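Local structure of pentatricopeptide repeat-containing protein 10, chloroplastic (Zea mays, 4M59) at residues A68-S71 and A72-V76; R332-V335 and M336-L340; N541-Y544 and S545-T548. The protein binds two similar single-stranded intergenic RNA sites in chloroplast atpH and psaJ transcripts and stabilises the RNA by acting as a barrier to exonucleases. The protein carries 4 engineered substitutions. All blocks are in the same frame, centred on the assembly; numbering follows the deposited sequence.

Contact 1: A68-S71 and A72-V76; sequences ADAS and ALEMV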
loop_
_atom_site.group_PDB
_atom_site.type_symbol
_atom_site.label_atom_id
_atom_site.label_comp_id
_atom_site.label_asym_id
_atom_site.label_seq_id
_atom_site.Cartn_x
_atom_site.Cartn_y
_atom_site.Cartn_z
ATOM N N ALA A 68 47.593 -14.390 -5.977
ATOM C CA ALA A 68 46.378 -14.737 -6.669
ATOM C C ALA A 68 46.594 -14.661 -8.163
ATOM O O ALA A 68 47.009 -13.644 -8.679
ATOM C CB ALA A 68 45.283 -13.805 -6.259
ATOM N N ASP A 69 46.319 -15.751 -8.854
ATOM C CA ASP A 69 46.326 -15.712 -10.299
ATOM C C ASP A 69 44.915 -15.619 -10.842
ATOM O O ASP A 69 43.941 -15.738 -10.110
ATOM C CB ASP A 69 47.082 -16.898 -10.908
ATOM C CG ASP A 69 46.534 -18.243 -10.471
ATOM O OD1 ASP A 69 45.858 -18.311 -9.432
ATOM O OD2 ASP A 69 46.793 -19.248 -11.166
ATOM N N ALA A 70 44.830 -15.396 -12.138
ATOM C CA ALA A 70 43.572 -15.237 -12.822
ATOM C C ALA A 70 42.652 -16.399 -12.569
ATOM O O ALA A 70 41.453 -16.228 -12.483
ATOM C CB ALA A 70 43.821 -15.109 -14.272
ATOM N N SER A 71 43.224 -17.592 -12.450
ATOM C CA SER A 71 42.443 -18.799 -12.210
ATOM C C SER A 71 41.657 -18.703 -10.907
ATOM O O SER A 71 40.588 -19.300 -10.769
ATOM C CB SER A 71 43.354 -20.031 -12.182
ATOM O OG SER A 71 43.013 -20.935 -13.217
ATOM N N ALA A 72 42.190 -17.947 -9.951
ATOM C CA ALA A 72 41.549 -17.780 -8.674
ATOM C C ALA A 72 40.405 -16.794 -8.755
ATOM O O ALA A 72 39.327 -17.040 -8.245
ATOM C CB ALA A 72 42.548 -17.311 -7.678
ATOM N N LEU A 73 40.662 -15.663 -9.388
ATOM C CA LEU A 73 39.657 -14.634 -9.534
ATOM C C LEU A 73 38.460 -15.180 -10.267
ATOM O O LEU A 73 37.327 -14.955 -9.878
ATOM C CB LEU A 73 40.228 -13.449 -10.300
ATOM C CG LEU A 73 39.259 -12.304 -10.584
ATOM C CD1 LEU A 73 38.846 -11.612 -9.311
ATOM C CD2 LEU A 73 39.881 -11.317 -11.525
ATOM N N GLU A 74 38.727 -15.915 -11.329
ATOM C CA GLU A 74 37.679 -16.515 -12.114
ATOM C C GLU A 74 36.824 -17.426 -11.263
ATOM O O GLU A 74 35.657 -17.611 -11.536
ATOM C CB GLU A 74 38.292 -17.309 -13.259
ATOM C CG GLU A 74 38.991 -16.459 -14.291
ATOM C CD GLU A 74 39.767 -17.284 -15.276
ATOM O OE1 GLU A 74 39.661 -18.514 -15.221
ATOM O OE2 GLU A 74 40.487 -16.701 -16.105
ATOM N N MET A 75 37.433 -18.008 -10.239
ATOM C CA MET A 75 36.749 -18.975 -9.388
ATOM C C MET A 75 35.813 -18.298 -8.399
ATOM O O MET A 75 34.791 -18.859 -8.011
ATOM C CB MET A 75 37.768 -19.832 -8.635
ATOM C CG MET A 75 37.563 -21.327 -8.804
ATOM S SD MET A 75 36.640 -22.057 -7.439
ATOM C CE MET A 75 36.476 -23.745 -8.010
ATOM N N VAL A 76 36.171 -17.088 -7.988
ATOM C CA VAL A 76 35.382 -16.352 -7.030
ATOM C C VAL A 76 34.218 -15.690 -7.737
ATOM O O VAL A 76 33.120 -15.609 -7.214
ATOM C CB VAL A 76 36.244 -15.333 -6.310
ATOM C CG1 VAL A 76 35.403 -14.378 -5.550
ATOM C CG2 VAL A 76 37.170 -16.032 -5.376
#
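The carbonyl oxygen of Asp69 is gripped by two amides of the next turn: Ala72 N lies 2.8 Å from Asp69 O, and Leu73 N makes a weak bond to the same Asp69 O at 3.4 Å. This is the N-terminal turn of helix 70-82, with Asp69 at its N-cap, in a segment predicted to open the first PPR repeat of the superhelix. Asp69 O thus takes one bond from three residues on and a weak one from four residues on, as at a helix start. Asp69 OD1 comes no nearer than 3.7 Å to Ala72 N, so the bonding across this turn is made by the main chain.

One residue further on, the pattern becomes regular. Glu74 N reaches Ala70 O at 3.0 Å, with an N-H...O angle of 169°.

The Glu74 side chain passes alongside that same carbonyl. Its CG is anti to the carbonyl carbon (chi1 -67°), which sets CG 3.1 Å from Ala70 O, and the chain runs extended from there until OE2 passes 4.1 Å from Ala70 CB. The carboxylate finds its polar partner outside the turn, where OE2 accepts a hydrogen bond from the backbone N of Asp105. An alanine here removes the carboxylate, which would probably leave Asp105 N without this acceptor and thin the packing beside Ala70 O.

Leu73 and Val76 both turn to Leu59 of helix 52-65, while Asp69 and Ala72 touch Thr40 of helix 39-47, which places the turn against two earlier helices. Farther along, Ala72 O is shared by two amides, Met75 N at 2.9 Å from Ala72 O and Val76 N at 3.2 Å from it.

Contact 2: R332-V335 and M336-L340; sequences RFTV and MLEML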
loop_
_atom_site.group_PDB
_atom_site.type_symbol
_atom_site.label_atom_id
_atom_site.label_comp_id
_atom_site.label_asym_id
_atom_site.label_seq_id
_atom_site.Cartn_x
_atom_site.Cartn_y
_atom_site.Cartn_z
ATOM N N ARG A 332 -17.685 -2.641 -4.212
ATOM C CA ARG A 332 -18.850 -2.511 -5.064
ATOM C C ARG A 332 -19.947 -3.409 -4.555
ATOM O O ARG A 332 -20.243 -4.437 -5.140
ATOM C CB ARG A 332 -18.492 -2.807 -6.522
ATOM C CG ARG A 332 -17.834 -1.618 -7.230
ATOM C CD ARG A 332 -16.816 -2.033 -8.272
ATOM N NE ARG A 332 -17.388 -2.250 -9.598
ATOM C CZ ARG A 332 -17.189 -1.454 -10.639
ATOM N NH1 ARG A 332 -17.749 -1.736 -11.805
ATOM N NH2 ARG A 332 -16.432 -0.380 -10.517
ATOM N N PHE A 333 -20.548 -3.005 -3.442
ATOM C CA PHE A 333 -21.530 -3.813 -2.727
ATOM C C PHE A 333 -22.631 -4.427 -3.593
ATOM O O PHE A 333 -22.776 -5.647 -3.647
ATOM C CB PHE A 333 -22.157 -3.005 -1.591
ATOM C CG PHE A 333 -21.149 -2.361 -0.683
ATOM C CD1 PHE A 333 -19.933 -2.975 -0.434
ATOM C CD2 PHE A 333 -21.415 -1.144 -0.081
ATOM C CE1 PHE A 333 -19.005 -2.387 0.399
ATOM C CE2 PHE A 333 -20.490 -0.549 0.755
ATOM C CZ PHE A 333 -19.280 -1.172 0.995
ATOM N N THR A 334 -23.421 -3.584 -4.253
ATOM C CA THR A 334 -24.596 -4.064 -4.954
ATOM C C THR A 334 -24.295 -5.137 -5.975
ATOM O O THR A 334 -25.008 -6.119 -6.074
ATOM C CB THR A 334 -25.305 -2.917 -5.628
ATOM O OG1 THR A 334 -25.664 -1.953 -4.636
ATOM C CG2 THR A 334 -26.549 -3.398 -6.292
ATOM N N VAL A 335 -23.225 -4.945 -6.730
ATOM C CA VAL A 335 -22.807 -5.912 -7.734
ATOM C C VAL A 335 -22.244 -7.169 -7.091
ATOM O O VAL A 335 -22.437 -8.270 -7.585
ATOM C CB VAL A 335 -21.778 -5.291 -8.693
ATOM C CG1 VAL A 335 -20.852 -6.329 -9.241
ATOM C CG2 VAL A 335 -22.477 -4.578 -9.816
ATOM N N MET A 336 -21.556 -7.003 -5.973
ATOM C CA MET A 336 -21.088 -8.140 -5.216
ATOM C C MET A 336 -22.263 -9.003 -4.807
ATOM O O MET A 336 -22.214 -10.216 -4.888
ATOM C CB MET A 336 -20.305 -7.671 -4.001
ATOM C CG MET A 336 -18.986 -7.037 -4.332
ATOM S SD MET A 336 -18.120 -6.338 -2.945
ATOM C CE MET A 336 -17.417 -7.800 -2.247
ATOM N N LEU A 337 -23.341 -8.367 -4.389
ATOM C CA LEU A 337 -24.520 -9.093 -3.962
ATOM C C LEU A 337 -25.247 -9.760 -5.105
ATOM O O LEU A 337 -25.699 -10.881 -4.970
ATOM C CB LEU A 337 -25.467 -8.160 -3.228
ATOM C CG LEU A 337 -24.998 -7.718 -1.860
ATOM C CD1 LEU A 337 -25.990 -6.783 -1.280
ATOM C CD2 LEU A 337 -24.873 -8.916 -0.998
ATOM N N GLU A 338 -25.374 -9.052 -6.216
ATOM C CA GLU A 338 -25.928 -9.615 -7.432
ATOM C C GLU A 338 -25.169 -10.880 -7.736
ATOM O O GLU A 338 -25.743 -11.909 -8.038
ATOM C CB GLU A 338 -25.745 -8.664 -8.608
ATOM C CG GLU A 338 -26.535 -7.375 -8.547
ATOM C CD GLU A 338 -26.218 -6.423 -9.696
ATOM O OE1 GLU A 338 -25.312 -6.712 -10.493
ATOM O OE2 GLU A 338 -26.882 -5.377 -9.805
ATOM N N MET A 339 -23.859 -10.784 -7.631
ATOM C CA MET A 339 -22.991 -11.864 -8.034
ATOM C C MET A 339 -23.113 -13.053 -7.115
ATOM O O MET A 339 -22.998 -14.183 -7.545
ATOM C CB MET A 339 -21.557 -11.375 -8.093
ATOM C CG MET A 339 -20.628 -12.345 -8.747
ATOM S SD MET A 339 -19.354 -11.495 -9.659
ATOM C CE MET A 339 -20.342 -10.722 -10.916
ATOM N N LEU A 340 -23.361 -12.784 -5.837
ATOM C CA LEU A 340 -23.551 -13.844 -4.856
ATOM C C LEU A 340 -24.836 -14.616 -5.145
ATOM O O LEU A 340 -24.914 -15.820 -4.906
ATOM C CB LEU A 340 -23.589 -13.266 -3.441
ATOM C CG LEU A 340 -23.888 -14.255 -2.312
ATOM C CD1 LEU A 340 -22.900 -15.410 -2.333
ATOM C CD2 LEU A 340 -23.868 -13.554 -0.963
#
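The carboxylate of Glu338 meets a methyl group at each oxygen: OE1 is 3.6 Å from Val335 CG2, and OE2 is 4.0 Å from Thr334 CG2. Both partners cross the glutamate chain obliquely. The Phe333 ring is occupied outside the turn, stacked with Tyr370 and touching Met367 and Val361, while the guanidinium of Arg332 forms a salt bridge to Asp299 through NH1. All this happens at the start of helix 333-346, in the predicted eighth PPR repeat, where Arg332 is the N-cap.

Glu338 reaches the methyls with CG set beside the backbone N (chi1 -67°) and the rest of the chain extended, laying CG 3.2 Å from Thr334 O. Met336 has a similar first torsion, and its CG comes 3.0 Å from Arg332 O before the chain bends at chi3.

Four i to i+4 bonds define the turn. Met336 N to Arg332 O measures 3.0 Å and Met339 N to Val335 O 2.9 Å, with Phe333 O and Thr334 O accepting from Leu337 N and Glu338 N between them. Across this turn the backbone therefore supplies the hydrogen bonds, and the side chains add van der Waals contact.

Contact 3: N541-Y544 and S545-T548; sequences NGMY and SKAT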
loop_
_atom_site.group_PDB
_atom_site.type_symbol
_atom_site.label_atom_id
_atom_site.label_comp_id
_atom_site.label_asym_id
_atom_site.label_seq_id
_atom_site.Cartn_x
_atom_site.Cartn_y
_atom_site.Cartn_z
ATOM N N ASN A 541 -0.439 28.331 19.939
ATOM C CA ASN A 541 0.085 29.236 20.942
ATOM C C ASN A 541 1.045 30.188 20.248
ATOM O O ASN A 541 1.112 30.221 19.035
ATOM C CB ASN A 541 0.768 28.459 22.050
ATOM C CG ASN A 541 -0.045 27.284 22.506
ATOM O OD1 ASN A 541 -0.661 26.610 21.699
ATOM N ND2 ASN A 541 -0.063 27.038 23.797
ATOM N N GLY A 542 1.798 30.969 20.998
ATOM C CA GLY A 542 2.649 31.955 20.362
ATOM C C GLY A 542 3.976 31.369 19.985
ATOM O O GLY A 542 4.913 32.076 19.649
ATOM N N MET A 543 4.025 30.055 19.959
ATOM C CA MET A 543 5.293 29.362 19.955
ATOM C C MET A 543 5.989 29.425 18.621
ATOM O O MET A 543 6.196 28.431 17.973
ATOM C CB MET A 543 5.098 27.942 20.426
ATOM C CG MET A 543 4.188 27.883 21.594
ATOM S SD MET A 543 3.883 26.286 22.267
ATOM C CE MET A 543 5.402 26.070 23.109
ATOM N N TYR A 544 6.379 30.631 18.259
ATOM C CA TYR A 544 6.991 30.901 16.973
ATOM C C TYR A 544 8.277 30.150 16.824
ATOM O O TYR A 544 8.483 29.448 15.852
ATOM C CB TYR A 544 7.273 32.386 16.848
ATOM C CG TYR A 544 7.995 32.759 15.587
ATOM C CD1 TYR A 544 7.361 32.702 14.367
ATOM C CD2 TYR A 544 9.315 33.168 15.617
ATOM C CE1 TYR A 544 8.016 33.040 13.214
ATOM C CE2 TYR A 544 9.975 33.506 14.471
ATOM C CZ TYR A 544 9.318 33.439 13.270
ATOM O OH TYR A 544 9.969 33.777 12.111
ATOM N N SER A 545 9.152 30.325 17.801
ATOM C CA SER A 545 10.475 29.733 17.769
ATOM C C SER A 545 10.467 28.277 17.363
ATOM O O SER A 545 11.120 27.893 16.404
ATOM C CB SER A 545 11.134 29.844 19.129
ATOM O OG SER A 545 12.061 28.792 19.294
ATOM N N LYS A 546 9.725 27.470 18.099
ATOM C CA LYS A 546 9.700 26.048 17.847
ATOM C C LYS A 546 9.033 25.753 16.529
ATOM O O LYS A 546 9.505 24.930 15.759
ATOM C CB LYS A 546 8.968 25.315 18.959
ATOM C CG LYS A 546 9.217 25.879 20.325
ATOM C CD LYS A 546 8.653 24.982 21.383
ATOM C CE LYS A 546 9.369 23.676 21.370
ATOM N NZ LYS A 546 10.827 23.908 21.382
ATOM N N ALA A 547 7.935 26.435 16.267
ATOM C CA ALA A 547 7.140 26.143 15.097
ATOM C C ALA A 547 7.955 26.251 13.830
ATOM O O ALA A 547 7.923 25.357 12.996
ATOM C CB ALA A 547 5.962 27.052 15.038
ATOM N N THR A 548 8.696 27.338 13.691
ATOM C CA THR A 548 9.511 27.552 12.510
ATOM C C THR A 548 10.594 26.500 12.438
ATOM O O THR A 548 11.018 26.106 11.363
ATOM C CB THR A 548 10.179 28.904 12.543
ATOM O OG1 THR A 548 11.067 28.964 13.658
ATOM C CG2 THR A 548 9.143 29.973 12.695
#
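Tyr544 starts its path at CB, 2.9 Å from the following Ser545 N, an approach between neighbours in sequence. CG is anti to the backbone N (chi1 176°), which brings one ring face against the CG2 methyl of Thr548 one turn ahead. CD1 lies 3.7 Å from Thr548 CG2, CE1 closes to 3.3 Å from it, CZ is at 3.5 Å, and at the tip OH is still 3.9 Å away. The methyl thus sits over one ring face, displaced toward the rim: a CH-pi contact, 3.6 Å from CG2 to the Tyr544 centroid and 24° off the ring normal.

Two hydrogen bonds fix Thr548 here. Its OG1 donates to Ser545 O at 2.9 Å, and Thr548 N bonds Tyr544 O, nearly straight. The Met543 and Lys546 side chains lie side by side, pointing the same way, Met543 CE 3.8 Å from Lys546 CD, and both also touch Tyr538 of helix 528-539.

Met543, the N-cap of helix 544-555, gives its O to Ala547 N; the Tyr544 side chain also touches Met572 of helix 563-575. The turn, in predicted PPR repeat 14, thus pairs backbone bonding with an aromatic-methyl contact, the threonine using its hydroxyl for hydrogen bonding and its methyl for the ring.

The three contacts come in series along the chain, each at the N-terminal end of a different helix: contact 1 in helix 70-82, contact 2 in helix 333-346 and contact 3 in helix 544-555. They fall in the predicted PPR repeats 1, 8 and 14. Their centres are far apart, about 65 Å between contacts 1 and 2, about 63 Å between 1 and 3 and about 52 Å between 2 and 3, and none touches another. Contacts 1 and 2 lie on opposite sides of the chain's centre. Helix starts, capped by different residues, thus occur at widely separated points of the superhelix; their nearest atoms stay about 8 to 10 Å from the bound RNA, so they belong to the framework without touching RNA.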